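Side-chain contacts in KLLA0E08119p (Kluyveromyces lactis, PDB 3VA7), which probably carboxylates urea with hydrogencarbonate and ATP through a biotin cofactor, the first step of breaking urea down to ammonium and carbon dioxide: residues 234-239 against 258-263; 281-286 against 311-316; 109-114 against 413-418; 445-450 against 471-476. All blocks are in the same frame, centred on the assembly; numbering follows the deposited sequence.

Interaction 1 of 4, residues 234-239 against 258-263; sequences ARHVEI and SLQRRN
The beta hairpin of strands 235-244 and 249-261, in the ATP-binding part of the biotin carboxylase region, brings His-236 beside Ser-258 at its open end, with CA atoms 4.8 Å apart. The short strand segments run at 115° to each other, so the hairpin has swung well away from a plain antiparallel pair, and side chains take over part of the joining. His-236 N gives a weak but nearly straight hydrogen bond to Ser-258 OG (3.3 Å). The same hydroxyl lies at the edge of the Arg-235 guanidinium and close to its CB, while its stronger partner is the carboxylate of Asp-256, which also forms a salt bridge with Arg-235; Arg-235 NH2 bonds to Pro-273 O as well. With CG anti to the backbone N (chi1 177°), the His-236 ring is carried toward the amide of Gln-260, His-236 ND1 lying 3.3 Å from Gln-260 NE2. Ring and amide planes are 80° apart, and Gln-260 NE2 is bonded to Cys-257 O. On the other side of the ring, His-236 NE2 donates to Glu-238 OE1 (3.1 Å), a partner within the ring plane though itself met from above the carboxylate plane. Glu-238 is held in turn by a salt bridge to Arg-255. Pro-273 aside, these buried polar groups are satisfied largely within the hairpin, by a network of bonds that probably fixes the turn of the imidazole.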
loop_
_atom_site.group_PDB
_atom_site.type_symbol
_atom_site.label_atom_id
_atom_site.label_comp_id
_atom_site.label_asym_id
_atom_site.label_seq_id
_atom_site.Cartn_x
_atom_site.Cartn_y
_atom_site.Cartn_z
ATOM N N ALA A 234 -19.377 38.870 -14.489
ATOM C CA ALA A 234 -18.758 39.523 -13.338
ATOM C C ALA A 234 -17.425 38.929 -12.886
ATOM O O ALA A 234 -17.300 37.716 -12.716
ATOM C CB ALA A 234 -19.788 39.544 -12.134
ATOM N N ARG A 235 -16.454 39.811 -12.653
ATOM C CA ARG A 235 -15.180 39.442 -12.027
ATOM C C ARG A 235 -15.176 39.656 -10.499
ATOM O O ARG A 235 -16.100 40.259 -9.939
ATOM C CB ARG A 235 -14.022 40.144 -12.727
ATOM C CG ARG A 235 -13.781 39.545 -14.096
ATOM C CD ARG A 235 -12.812 40.353 -14.888
ATOM N NE ARG A 235 -11.539 40.501 -14.192
ATOM C CZ ARG A 235 -10.557 41.317 -14.586
ATOM N NH1 ARG A 235 -10.698 42.064 -15.676
ATOM N NH2 ARG A 235 -9.421 41.399 -13.894
ATOM N N HIS A 236 -14.161 39.116 -9.824
ATOM C CA HIS A 236 -14.021 39.254 -8.364
ATOM C C HIS A 236 -12.635 39.849 -8.096
ATOM O O HIS A 236 -11.616 39.144 -8.200
ATOM C CB HIS A 236 -14.203 37.885 -7.731
ATOM C CG HIS A 236 -14.018 37.838 -6.249
ATOM N ND1 HIS A 236 -15.009 37.378 -5.400
ATOM C CD2 HIS A 236 -12.937 38.098 -5.464
ATOM C CE1 HIS A 236 -14.558 37.394 -4.154
ATOM N NE2 HIS A 236 -13.303 37.824 -4.166
ATOM N N VAL A 237 -12.579 41.156 -7.826
ATOM C CA VAL A 237 -11.302 41.793 -7.594
ATOM C C VAL A 237 -11.329 42.207 -6.153
ATOM O O VAL A 237 -12.285 42.846 -5.714
ATOM C CB VAL A 237 -11.067 42.986 -8.486
ATOM C CG1 VAL A 237 -9.683 43.531 -8.251
ATOM C CG2 VAL A 237 -11.226 42.599 -9.956
ATOM N N GLU A 238 -10.329 41.806 -5.379
ATOM C CA GLU A 238 -10.350 42.144 -3.984
ATOM C C GLU A 238 -9.087 42.909 -3.650
ATOM O O GLU A 238 -8.055 42.791 -4.351
ATOM C CB GLU A 238 -10.529 40.888 -3.141
ATOM C CG GLU A 238 -9.324 39.916 -3.189
ATOM C CD GLU A 238 -9.641 38.542 -2.630
ATOM O OE1 GLU A 238 -10.836 38.195 -2.411
ATOM O OE2 GLU A 238 -8.670 37.794 -2.412
ATOM N N ILE A 239 -9.169 43.714 -2.598
ATOM C CA ILE A 239 -8.031 44.476 -2.153
ATOM C C ILE A 239 -7.576 43.947 -0.819
ATOM O O ILE A 239 -8.364 43.768 0.093
ATOM C CB ILE A 239 -8.340 45.985 -2.064
ATOM C CG1 ILE A 239 -8.684 46.568 -3.440
ATOM C CG2 ILE A 239 -7.115 46.768 -1.464
ATOM C CD1 ILE A 239 -7.445 47.027 -4.208
ATOM N N SER A 258 -11.695 35.462 -9.611
ATOM C CA SER A 258 -12.806 35.080 -10.488
ATOM C C SER A 258 -12.966 33.567 -10.716
ATOM O O SER A 258 -14.093 33.103 -10.868
ATOM C CB SER A 258 -12.686 35.819 -11.818
ATOM O OG SER A 258 -12.181 37.139 -11.632
ATOM N N LEU A 259 -11.871 32.788 -10.734
ATOM C CA LEU A 259 -11.991 31.364 -11.107
ATOM C C LEU A 259 -12.537 30.528 -9.955
ATOM O O LEU A 259 -11.797 29.894 -9.201
ATOM C CB LEU A 259 -10.664 30.812 -11.679
ATOM C CG LEU A 259 -10.190 31.425 -13.023
ATOM C CD1 LEU A 259 -8.775 31.041 -13.386
ATOM C CD2 LEU A 259 -11.137 31.095 -14.191
ATOM N N GLN A 260 -13.853 30.577 -9.818
ATOM C CA GLN A 260 -14.587 29.944 -8.728
ATOM C C GLN A 260 -15.558 28.891 -9.295
ATOM O O GLN A 260 -16.135 29.079 -10.357
ATOM C CB GLN A 260 -15.413 30.994 -8.003
ATOM C CG GLN A 260 -14.630 32.046 -7.226
ATOM C CD GLN A 260 -15.527 33.150 -6.624
ATOM O OE1 GLN A 260 -16.645 32.885 -6.128
ATOM N NE2 GLN A 260 -15.040 34.383 -6.668
ATOM N N ARG A 261 -15.754 27.800 -8.566
ATOM C CA ARG A 261 -16.655 26.760 -8.964
ATOM C C ARG A 261 -17.756 26.697 -7.923
ATOM O O ARG A 261 -17.471 26.485 -6.735
ATOM C CB ARG A 261 -15.917 25.434 -9.048
ATOM C CG ARG A 261 -16.781 24.276 -9.444
ATOM C CD ARG A 261 -16.120 22.939 -9.146
ATOM N NE ARG A 261 -16.235 22.542 -7.739
ATOM C CZ ARG A 261 -17.342 22.080 -7.147
ATOM N NH1 ARG A 261 -17.310 21.765 -5.854
ATOM N NH2 ARG A 261 -18.491 21.938 -7.816
ATOM N N ARG A 262 -19.014 26.883 -8.361
ATOM C CA ARG A 262 -20.151 26.987 -7.445
ATOM C C ARG A 262 -19.693 27.835 -6.262
ATOM O O ARG A 262 -19.889 27.482 -5.094
ATOM C CB ARG A 262 -20.645 25.606 -6.980
ATOM C CG ARG A 262 -21.549 24.813 -7.979
ATOM C CD ARG A 262 -22.794 24.186 -7.278
ATOM N NE ARG A 262 -22.476 23.375 -6.076
ATOM C CZ ARG A 262 -23.368 22.991 -5.140
ATOM N NH1 ARG A 262 -24.654 23.334 -5.252
ATOM N NH2 ARG A 262 -22.980 22.255 -4.086
ATOM N N ASN A 263 -19.024 28.938 -6.601
ATOM C CA ASN A 263 -18.529 29.900 -5.615
ATOM C C ASN A 263 -17.281 29.520 -4.749
ATOM O O ASN A 263 -16.940 30.226 -3.789
ATOM C CB ASN A 263 -19.700 30.370 -4.729
ATOM C CG ASN A 263 -20.423 31.564 -5.327
ATOM O OD1 ASN A 263 -21.175 31.431 -6.301
ATOM N ND2 ASN A 263 -20.168 32.749 -4.769
#

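Interaction 2 of 4, residues 281-286 against 311-316; sequences AKMRAA and DEFYFL
Phe-313, on strand 312-319, meets Met-283 of helix 277-293 in the close-fitting half of this contact. The thioether chain passes over one ring face in the direction opposite to the phenylalanine side chain: Met-283 CG stands 3.7 Å from the Phe-313 ring centroid and only 6° off the normal, a CH-pi contact. Further along, Met-283 SD stands at a distance above the same face, 4.9 Å from the Phe-313 centroid, and Met-283 CE comes down on Phe-313 CB at 3.6 Å. The ring can present its face in this way because its CG sits between the backbone N and the carbonyl carbon (chi1 65°). Phe-304 of the adjoining strand meets this ring edge-to-face, and Pro-158 also packs against it. The other half is looser. Lys-282 approaches the ring edge with its aliphatic CG, near CE1; its chain bends at chi3 and chi4, and Lys-282 NZ ends 6.2 Å from Glu-312 OE2; these opposite charges, on exposed residues, do not touch. Putting an alanine at Phe-313 would probably leave the Met-283 chain without the ring it lies on and open a gap between helix and strand. Met-283 also touches Val-237 and Ile-239, so this Met-aromatic contact is one joint in a helix packed against an antiparallel sheet, as expected for the alpha/beta layering of an ATP-grasp domain.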
loop_
_atom_site.group_PDB
_atom_site.type_symbol
_atom_site.label_atom_id
_atom_site.label_comp_id
_atom_site.label_asym_id
_atom_site.label_seq_id
_atom_site.Cartn_x
_atom_site.Cartn_y
_atom_site.Cartn_z
ATOM N N ALA A 281 -6.324 52.329 -8.593
ATOM C CA ALA A 281 -5.975 53.348 -7.578
ATOM C C ALA A 281 -7.199 53.774 -6.749
ATOM O O ALA A 281 -7.070 54.178 -5.578
ATOM C CB ALA A 281 -5.276 54.570 -8.211
ATOM N N LYS A 282 -8.382 53.643 -7.342
ATOM C CA LYS A 282 -9.593 54.014 -6.641
ATOM C C LYS A 282 -10.261 52.846 -5.910
ATOM O O LYS A 282 -11.173 53.026 -5.107
ATOM C CB LYS A 282 -10.516 54.847 -7.556
ATOM C CG LYS A 282 -11.766 54.198 -8.113
ATOM C CD LYS A 282 -12.687 55.258 -8.818
ATOM C CE LYS A 282 -11.979 56.055 -9.950
ATOM N NZ LYS A 282 -12.973 56.420 -11.027
ATOM N N MET A 283 -9.784 51.642 -6.171
ATOM C CA MET A 283 -10.165 50.513 -5.358
ATOM C C MET A 283 -9.325 50.579 -4.095
ATOM O O MET A 283 -9.814 50.379 -2.982
ATOM C CB MET A 283 -9.878 49.236 -6.101
ATOM C CG MET A 283 -11.048 48.681 -6.905
ATOM S SD MET A 283 -10.427 47.433 -8.074
ATOM C CE MET A 283 -11.907 46.428 -8.254
ATOM N N ARG A 284 -8.053 50.887 -4.285
ATOM C CA ARG A 284 -7.144 51.068 -3.178
ATOM C C ARG A 284 -7.685 52.130 -2.233
ATOM O O ARG A 284 -7.984 51.828 -1.089
ATOM C CB ARG A 284 -5.732 51.423 -3.665
ATOM C CG ARG A 284 -5.015 50.276 -4.403
ATOM C CD ARG A 284 -3.811 50.750 -5.239
ATOM N NE ARG A 284 -2.809 51.455 -4.440
ATOM C CZ ARG A 284 -1.970 50.860 -3.590
ATOM N NH1 ARG A 284 -2.012 49.534 -3.400
ATOM N NH2 ARG A 284 -1.083 51.590 -2.917
ATOM N N ALA A 285 -7.846 53.364 -2.712
ATOM C CA ALA A 285 -8.241 54.461 -1.827
ATOM C C ALA A 285 -9.566 54.211 -1.118
ATOM O O ALA A 285 -9.718 54.620 0.035
ATOM C CB ALA A 285 -8.217 55.806 -2.535
ATOM N N ALA A 286 -10.493 53.512 -1.767
ATOM C CA ALA A 286 -11.809 53.237 -1.153
ATOM C C ALA A 286 -11.647 52.253 -0.004
ATOM O O ALA A 286 -12.256 52.396 1.077
ATOM C CB ALA A 286 -12.793 52.700 -2.179
ATOM N N ASP A 311 -16.013 49.164 -17.126
ATOM C CA ASP A 311 -14.923 49.655 -16.244
ATOM C C ASP A 311 -15.373 50.130 -14.854
ATOM O O ASP A 311 -14.872 51.127 -14.347
ATOM C CB ASP A 311 -14.052 50.717 -16.924
ATOM C CG ASP A 311 -12.765 50.999 -16.146
ATOM O OD1 ASP A 311 -12.623 52.094 -15.555
ATOM O OD2 ASP A 311 -11.889 50.112 -16.106
ATOM N N GLU A 312 -16.300 49.391 -14.238
ATOM C CA GLU A 312 -16.878 49.743 -12.928
ATOM C C GLU A 312 -16.700 48.642 -11.868
ATOM O O GLU A 312 -16.725 47.448 -12.216
ATOM C CB GLU A 312 -18.377 50.015 -13.088
ATOM C CG GLU A 312 -18.753 50.943 -14.243
ATOM C CD GLU A 312 -18.313 52.408 -14.041
ATOM O OE1 GLU A 312 -19.104 53.298 -14.414
ATOM O OE2 GLU A 312 -17.196 52.684 -13.530
ATOM N N PHE A 313 -16.563 49.029 -10.587
ATOM C CA PHE A 313 -16.512 48.050 -9.465
ATOM C C PHE A 313 -17.508 48.338 -8.363
ATOM O O PHE A 313 -17.860 49.481 -8.150
ATOM C CB PHE A 313 -15.125 47.985 -8.852
ATOM C CG PHE A 313 -14.693 49.262 -8.184
ATOM C CD1 PHE A 313 -14.137 50.308 -8.932
ATOM C CD2 PHE A 313 -14.803 49.414 -6.794
ATOM C CE1 PHE A 313 -13.717 51.488 -8.315
ATOM C CE2 PHE A 313 -14.379 50.599 -6.164
ATOM C CZ PHE A 313 -13.832 51.635 -6.930
ATOM N N TYR A 314 -17.956 47.313 -7.646
ATOM C CA TYR A 314 -18.970 47.525 -6.612
ATOM C C TYR A 314 -18.721 46.690 -5.350
ATOM O O TYR A 314 -18.494 45.481 -5.430
ATOM C CB TYR A 314 -20.388 47.261 -7.156
ATOM C CG TYR A 314 -20.608 47.696 -8.598
ATOM C CD1 TYR A 314 -20.896 46.748 -9.592
ATOM C CD2 TYR A 314 -20.517 49.045 -8.969
ATOM C CE1 TYR A 314 -21.090 47.124 -10.926
ATOM C CE2 TYR A 314 -20.693 49.441 -10.290
ATOM C CZ TYR A 314 -20.987 48.477 -11.274
ATOM O OH TYR A 314 -21.170 48.865 -12.598
ATOM N N PHE A 315 -18.777 47.346 -4.187
ATOM C CA PHE A 315 -18.628 46.682 -2.891
ATOM C C PHE A 315 -19.371 45.365 -2.865
ATOM O O PHE A 315 -20.500 45.283 -3.330
ATOM C CB PHE A 315 -19.129 47.568 -1.763
ATOM C CG PHE A 315 -18.995 46.948 -0.388
ATOM C CD1 PHE A 315 -17.753 46.848 0.233
ATOM C CD2 PHE A 315 -20.116 46.477 0.290
ATOM C CE1 PHE A 315 -17.638 46.276 1.498
ATOM C CE2 PHE A 315 -20.016 45.912 1.572
ATOM C CZ PHE A 315 -18.776 45.815 2.176
ATOM N N LEU A 316 -18.711 44.335 -2.348
ATOM C CA LEU A 316 -19.325 43.053 -2.161
ATOM C C LEU A 316 -19.310 42.732 -0.660
ATOM O O LEU A 316 -20.366 42.542 -0.078
ATOM C CB LEU A 316 -18.619 42.015 -3.031
ATOM C CG LEU A 316 -19.041 40.535 -3.039
ATOM C CD1 LEU A 316 -20.406 40.264 -3.657
ATOM C CD2 LEU A 316 -17.944 39.641 -3.735
#

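Interaction 3 of 4, residues 109-114 against 413-418; sequences PGYGFL and LAKIIV
Tyr-111 and Lys-415 have CA atoms 14.6 Å apart, the nearest CA pair of the two segments, with the loop 109-114 lying well off strand 412-420. Two long side chains bridge the distance from opposite directions. The tyrosine projects from a loop whose flanking residues, Gly-110 and Gly-112, both have positive phi; the lysine leaves its strand and bends at chi3 (-71°), which turns its ammonium end to the phenol. Tyr-111 OH and Lys-415 NZ come to 3.3 Å, and Lys-415 CE lies 4.1 Å from the same oxygen. Each polar end has a firmer partner elsewhere: the hydroxyl is hydrogen-bonded to Glu-41, and the ammonium to the backbone carbonyl of Val-324. The same Glu-41, and Glu-365, form long, weak ion pairs with Lys-415 NZ. The contact thus joins the N-terminal and C-terminal domains of the biotin carboxylase region through a small polar cluster, in which the glutamates would be expected to stabilise the positive charge of a buried lysine.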
loop_
_atom_site.group_PDB
_atom_site.type_symbol
_atom_site.label_atom_id
_atom_site.label_comp_id
_atom_site.label_asym_id
_atom_site.label_seq_id
_atom_site.Cartn_x
_atom_site.Cartn_y
_atom_site.Cartn_z
ATOM N N PRO A 109 -5.598 33.403 14.646
ATOM C CA PRO A 109 -6.684 32.492 14.299
ATOM C C PRO A 109 -6.631 31.860 12.918
ATOM O O PRO A 109 -7.321 30.850 12.697
ATOM C CB PRO A 109 -7.908 33.388 14.388
ATOM C CG PRO A 109 -7.393 34.731 14.010
ATOM C CD PRO A 109 -5.944 34.812 14.360
ATOM N N GLY A 110 -5.850 32.420 11.992
ATOM C CA GLY A 110 -5.921 31.982 10.597
ATOM C C GLY A 110 -7.159 32.542 9.910
ATOM O O GLY A 110 -7.491 33.743 10.068
ATOM N N TYR A 111 -7.770 31.672 9.116
ATOM C CA TYR A 111 -9.074 31.827 8.456
ATOM C C TYR A 111 -9.890 30.543 8.585
ATOM O O TYR A 111 -9.315 29.459 8.723
ATOM C CB TYR A 111 -8.918 32.123 6.971
ATOM C CG TYR A 111 -7.728 31.486 6.307
ATOM C CD1 TYR A 111 -7.679 30.108 6.037
ATOM C CD2 TYR A 111 -6.640 32.257 5.944
ATOM C CE1 TYR A 111 -6.557 29.526 5.432
ATOM C CE2 TYR A 111 -5.531 31.698 5.332
ATOM C CZ TYR A 111 -5.500 30.345 5.065
ATOM O OH TYR A 111 -4.377 29.846 4.420
ATOM N N GLY A 112 -11.224 30.664 8.508
ATOM C CA GLY A 112 -12.124 29.607 8.958
ATOM C C GLY A 112 -12.215 29.698 10.469
ATOM O O GLY A 112 -11.677 30.628 11.074
ATOM N N PHE A 113 -12.907 28.730 11.073
ATOM C CA PHE A 113 -12.965 28.551 12.545
ATOM C C PHE A 113 -13.282 29.826 13.302
ATOM O O PHE A 113 -14.193 30.547 12.920
ATOM C CB PHE A 113 -11.715 27.817 13.091
ATOM C CG PHE A 113 -11.487 26.460 12.435
ATOM C CD1 PHE A 113 -12.412 25.414 12.602
ATOM C CD2 PHE A 113 -10.366 26.229 11.625
ATOM C CE1 PHE A 113 -12.213 24.151 11.990
ATOM C CE2 PHE A 113 -10.159 24.957 10.996
ATOM C CZ PHE A 113 -11.082 23.923 11.182
ATOM N N LEU A 114 -12.553 30.112 14.365
ATOM C CA LEU A 114 -12.942 31.215 15.218
ATOM C C LEU A 114 -12.503 32.572 14.636
ATOM O O LEU A 114 -12.550 33.618 15.291
ATOM C CB LEU A 114 -12.425 30.978 16.639
ATOM C CG LEU A 114 -12.993 29.693 17.278
ATOM C CD1 LEU A 114 -12.458 29.488 18.679
ATOM C CD2 LEU A 114 -14.562 29.634 17.272
ATOM N N LEU A 413 -4.915 20.302 0.310
ATOM C CA LEU A 413 -3.673 19.579 0.417
ATOM C C LEU A 413 -2.504 20.549 0.447
ATOM O O LEU A 413 -1.585 20.437 1.267
ATOM C CB LEU A 413 -3.530 18.567 -0.741
ATOM C CG LEU A 413 -4.424 17.311 -0.621
ATOM C CD1 LEU A 413 -4.426 16.353 -1.823
ATOM C CD2 LEU A 413 -4.125 16.546 0.692
ATOM N N ALA A 414 -2.566 21.522 -0.440
ATOM C CA ALA A 414 -1.416 22.302 -0.772
ATOM C C ALA A 414 -1.853 23.495 -1.575
ATOM O O ALA A 414 -2.882 23.490 -2.181
ATOM C CB ALA A 414 -0.386 21.446 -1.544
ATOM N N LYS A 415 -1.091 24.565 -1.494
ATOM C CA LYS A 415 -1.341 25.712 -2.319
ATOM C C LYS A 415 -0.025 25.900 -3.037
ATOM O O LYS A 415 1.052 25.965 -2.402
ATOM C CB LYS A 415 -1.697 26.921 -1.491
ATOM C CG LYS A 415 -3.024 26.791 -0.848
ATOM C CD LYS A 415 -3.427 28.094 -0.174
ATOM C CE LYS A 415 -2.598 28.360 1.069
ATOM N NZ LYS A 415 -2.696 29.739 1.546
ATOM N N ILE A 416 -0.123 25.920 -4.361
ATOM C CA ILE A 416 1.020 25.955 -5.235
ATOM C C ILE A 416 1.124 27.353 -5.812
ATOM O O ILE A 416 0.246 27.780 -6.555
ATOM C CB ILE A 416 0.876 24.873 -6.319
ATOM C CG1 ILE A 416 0.934 23.510 -5.632
ATOM C CG2 ILE A 416 2.008 24.949 -7.337
ATOM C CD1 ILE A 416 -0.023 22.521 -6.179
ATOM N N ILE A 417 2.180 28.047 -5.420
ATOM C CA ILE A 417 2.377 29.460 -5.733
ATOM C C ILE A 417 3.678 29.801 -6.541
ATOM O O ILE A 417 4.836 29.529 -6.128
ATOM C CB ILE A 417 2.332 30.278 -4.449
ATOM C CG1 ILE A 417 1.080 29.864 -3.666
ATOM C CG2 ILE A 417 2.385 31.784 -4.712
ATOM C CD1 ILE A 417 1.385 29.665 -2.180
ATOM N N VAL A 418 3.440 30.488 -7.643
ATOM C CA VAL A 418 4.438 30.762 -8.646
ATOM C C VAL A 418 4.597 32.308 -8.853
ATOM O O VAL A 418 3.620 33.055 -8.714
ATOM C CB VAL A 418 3.947 30.008 -9.886
ATOM C CG1 VAL A 418 3.713 30.891 -11.064
ATOM C CG2 VAL A 418 4.815 28.823 -10.137
#

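Interaction 4 of 4, residues 445-450 against 471-476; sequences NIDYLR and FDYKPC
Asp-447, in the first turn of helix 446-454, turns its carboxylate to Tyr-473. A chi1 of -173° swings the carboxylate clear of the backbone N, and Asp-447 OD2 accepts the phenol's hydrogen bond through its anti lone pair, at 2.6 Å from Tyr-473 OH and at the edge of that ring. One residue on, Tyr-448 N and Tyr-473 OH are joined weakly through a water. The Tyr-448 side chain then directs its ring edge at the face of Tyr-473, a T-shaped pair with centroids 5.5 Å apart and planes at 88°; its CD2 is 3.9 Å from Tyr-473 CG. Pro-475 CD packs on the opposite face, so the ring is gripped on two faces and at its hydroxyl. A leucine in place of Tyr-473 would probably leave the Asp-447 carboxylate without its donor and the Tyr-448 edge without an aromatic face. Around them, Phe-377 meets Tyr-448 edge-to-face, while Phe-628 touches Asp-447 and Pro-475, fastening helix 446-454 to the chain leading into strand 477-480 and to strand 626-628.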
loop_
_atom_site.group_PDB
_atom_site.type_symbol
_atom_site.label_atom_id
_atom_site.label_comp_id
_atom_site.label_asym_id
_atom_site.label_seq_id
_atom_site.Cartn_x
_atom_site.Cartn_y
_atom_site.Cartn_z
ATOM N N ASN A 445 -7.258 17.096 -7.455
ATOM C CA ASN A 445 -7.856 17.858 -8.516
ATOM C C ASN A 445 -6.753 18.321 -9.438
ATOM O O ASN A 445 -6.897 19.280 -10.162
ATOM C CB ASN A 445 -8.695 19.016 -7.941
ATOM C CG ASN A 445 -7.840 20.079 -7.147
ATOM O OD1 ASN A 445 -6.756 19.806 -6.640
ATOM N ND2 ASN A 445 -8.367 21.289 -7.054
ATOM N N ILE A 446 -5.631 17.626 -9.425
ATOM C CA ILE A 446 -4.452 18.130 -10.108
ATOM C C ILE A 446 -4.703 18.230 -11.606
ATOM O O ILE A 446 -4.352 19.209 -12.249
ATOM C CB ILE A 446 -3.177 17.295 -9.749
ATOM C CG1 ILE A 446 -1.901 17.949 -10.226
ATOM C CG2 ILE A 446 -3.244 15.802 -10.223
ATOM C CD1 ILE A 446 -1.674 19.393 -9.758
ATOM N N ASP A 447 -5.310 17.189 -12.149
ATOM C CA ASP A 447 -5.567 17.093 -13.560
ATOM C C ASP A 447 -6.553 18.165 -13.959
ATOM O O ASP A 447 -6.367 18.801 -14.964
ATOM C CB ASP A 447 -6.123 15.707 -13.949
ATOM C CG ASP A 447 -6.240 15.553 -15.457
ATOM O OD1 ASP A 447 -5.183 15.621 -16.101
ATOM O OD2 ASP A 447 -7.373 15.444 -16.001
ATOM N N TYR A 448 -7.620 18.327 -13.196
ATOM C CA TYR A 448 -8.554 19.452 -13.364
ATOM C C TYR A 448 -7.840 20.828 -13.348
ATOM O O TYR A 448 -8.040 21.663 -14.224
ATOM C CB TYR A 448 -9.554 19.350 -12.241
ATOM C CG TYR A 448 -10.513 20.470 -12.110
ATOM C CD1 TYR A 448 -10.339 21.423 -11.109
ATOM C CD2 TYR A 448 -11.653 20.547 -12.925
ATOM C CE1 TYR A 448 -11.244 22.443 -10.934
ATOM C CE2 TYR A 448 -12.570 21.574 -12.769
ATOM C CZ TYR A 448 -12.363 22.520 -11.767
ATOM O OH TYR A 448 -13.246 23.558 -11.570
ATOM N N LEU A 449 -6.973 21.022 -12.366
ATOM C CA LEU A 449 -6.135 22.220 -12.296
ATOM C C LEU A 449 -5.308 22.408 -13.548
ATOM O O LEU A 449 -5.190 23.528 -14.029
ATOM C CB LEU A 449 -5.180 22.188 -11.080
ATOM C CG LEU A 449 -5.538 22.793 -9.719
ATOM C CD1 LEU A 449 -6.985 23.205 -9.612
ATOM C CD2 LEU A 449 -5.128 21.847 -8.601
ATOM N N ARG A 450 -4.735 21.324 -14.063
ATOM C CA ARG A 450 -3.774 21.373 -15.182
ATOM C C ARG A 450 -4.431 21.877 -16.458
ATOM O O ARG A 450 -3.921 22.777 -17.163
ATOM C CB ARG A 450 -3.205 19.982 -15.437
ATOM C CG ARG A 450 -1.874 19.745 -14.804
ATOM C CD ARG A 450 -1.738 18.290 -14.589
ATOM N NE ARG A 450 -0.587 18.010 -13.763
ATOM C CZ ARG A 450 -0.294 16.796 -13.317
ATOM N NH1 ARG A 450 -1.106 15.804 -13.638
ATOM N NH2 ARG A 450 0.793 16.572 -12.570
ATOM N N PHE A 471 -17.226 24.803 -17.431
ATOM C CA PHE A 471 -15.911 24.516 -17.966
ATOM C C PHE A 471 -15.888 23.076 -18.446
ATOM O O PHE A 471 -16.282 22.136 -17.708
ATOM C CB PHE A 471 -14.828 24.768 -16.926
ATOM C CG PHE A 471 -13.439 24.489 -17.423
ATOM C CD1 PHE A 471 -12.752 25.437 -18.169
ATOM C CD2 PHE A 471 -12.818 23.278 -17.128
ATOM C CE1 PHE A 471 -11.471 25.188 -18.633
ATOM C CE2 PHE A 471 -11.543 23.018 -17.588
ATOM C CZ PHE A 471 -10.863 23.982 -18.351
ATOM N N ASP A 472 -15.443 22.911 -19.693
ATOM C CA ASP A 472 -15.406 21.579 -20.290
ATOM C C ASP A 472 -14.199 20.798 -19.763
ATOM O O ASP A 472 -13.058 20.977 -20.266
ATOM C CB ASP A 472 -15.438 21.615 -21.834
ATOM C CG ASP A 472 -16.124 20.370 -22.435
ATOM O OD1 ASP A 472 -16.030 20.165 -23.679
ATOM O OD2 ASP A 472 -16.756 19.598 -21.656
ATOM N N TYR A 473 -14.450 19.962 -18.741
ATOM C CA TYR A 473 -13.386 19.122 -18.189
ATOM C C TYR A 473 -13.507 17.661 -18.608
ATOM O O TYR A 473 -14.456 16.959 -18.185
ATOM C CB TYR A 473 -13.246 19.249 -16.647
ATOM C CG TYR A 473 -12.247 18.251 -16.065
ATOM C CD1 TYR A 473 -10.914 18.268 -16.445
ATOM C CD2 TYR A 473 -12.656 17.274 -15.163
ATOM C CE1 TYR A 473 -10.011 17.332 -15.944
ATOM C CE2 TYR A 473 -11.758 16.346 -14.643
ATOM C CZ TYR A 473 -10.435 16.370 -15.044
ATOM O OH TYR A 473 -9.545 15.435 -14.538
ATOM N N LYS A 474 -12.528 17.217 -19.417
ATOM C CA LYS A 474 -12.407 15.788 -19.821
ATOM C C LYS A 474 -11.080 15.119 -19.439
ATOM O O LYS A 474 -10.029 15.425 -20.018
ATOM C CB LYS A 474 -12.763 15.532 -21.314
ATOM C CG LYS A 474 -12.000 16.383 -22.379
ATOM C CD LYS A 474 -12.748 17.707 -22.713
ATOM C CE LYS A 474 -12.235 18.401 -24.002
ATOM N NZ LYS A 474 -12.726 19.834 -24.072
ATOM N N PRO A 475 -11.136 14.202 -18.454
ATOM C CA PRO A 475 -10.033 13.342 -18.028
ATOM C C PRO A 475 -9.585 12.396 -19.122
ATOM O O PRO A 475 -10.416 11.643 -19.679
ATOM C CB PRO A 475 -10.636 12.526 -16.878
ATOM C CG PRO A 475 -12.082 12.620 -17.065
ATOM C CD PRO A 475 -12.350 13.951 -17.668
ATOM N N CYS A 476 -8.292 12.425 -19.434
ATOM C CA CYS A 476 -7.757 11.437 -20.352
ATOM C C CYS A 476 -7.599 10.107 -19.585
ATOM O O CYS A 476 -6.499 9.766 -19.115
ATOM C CB CYS A 476 -6.445 11.920 -20.962
ATOM S SG CYS A 476 -5.689 10.671 -22.058
HETATM O O HOH W 1 -8.694 15.623 -11.344
#

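All four contacts belong to the biotin carboxylase region, on one side of the chain's centre; the biotin and urea pockets are built from residues much later in the sequence. Interactions 1 and 2 follow each other along the chain, within the span bracketed by interaction 3, whose ends are some 300 residues apart; interaction 4 comes last. Interactions 1, 2 and 3 all reach the large antiparallel sheet. Interaction 1 touches two others: the helix of interaction 2 packs on its strand, centres 15 Å apart, and Arg-261 meets Tyr-448 of interaction 4, whose centre is about 19 Å away. Interaction 3 stays separate, its nearest atoms about 5 Å from interaction 4 and about 10 Å from interaction 1.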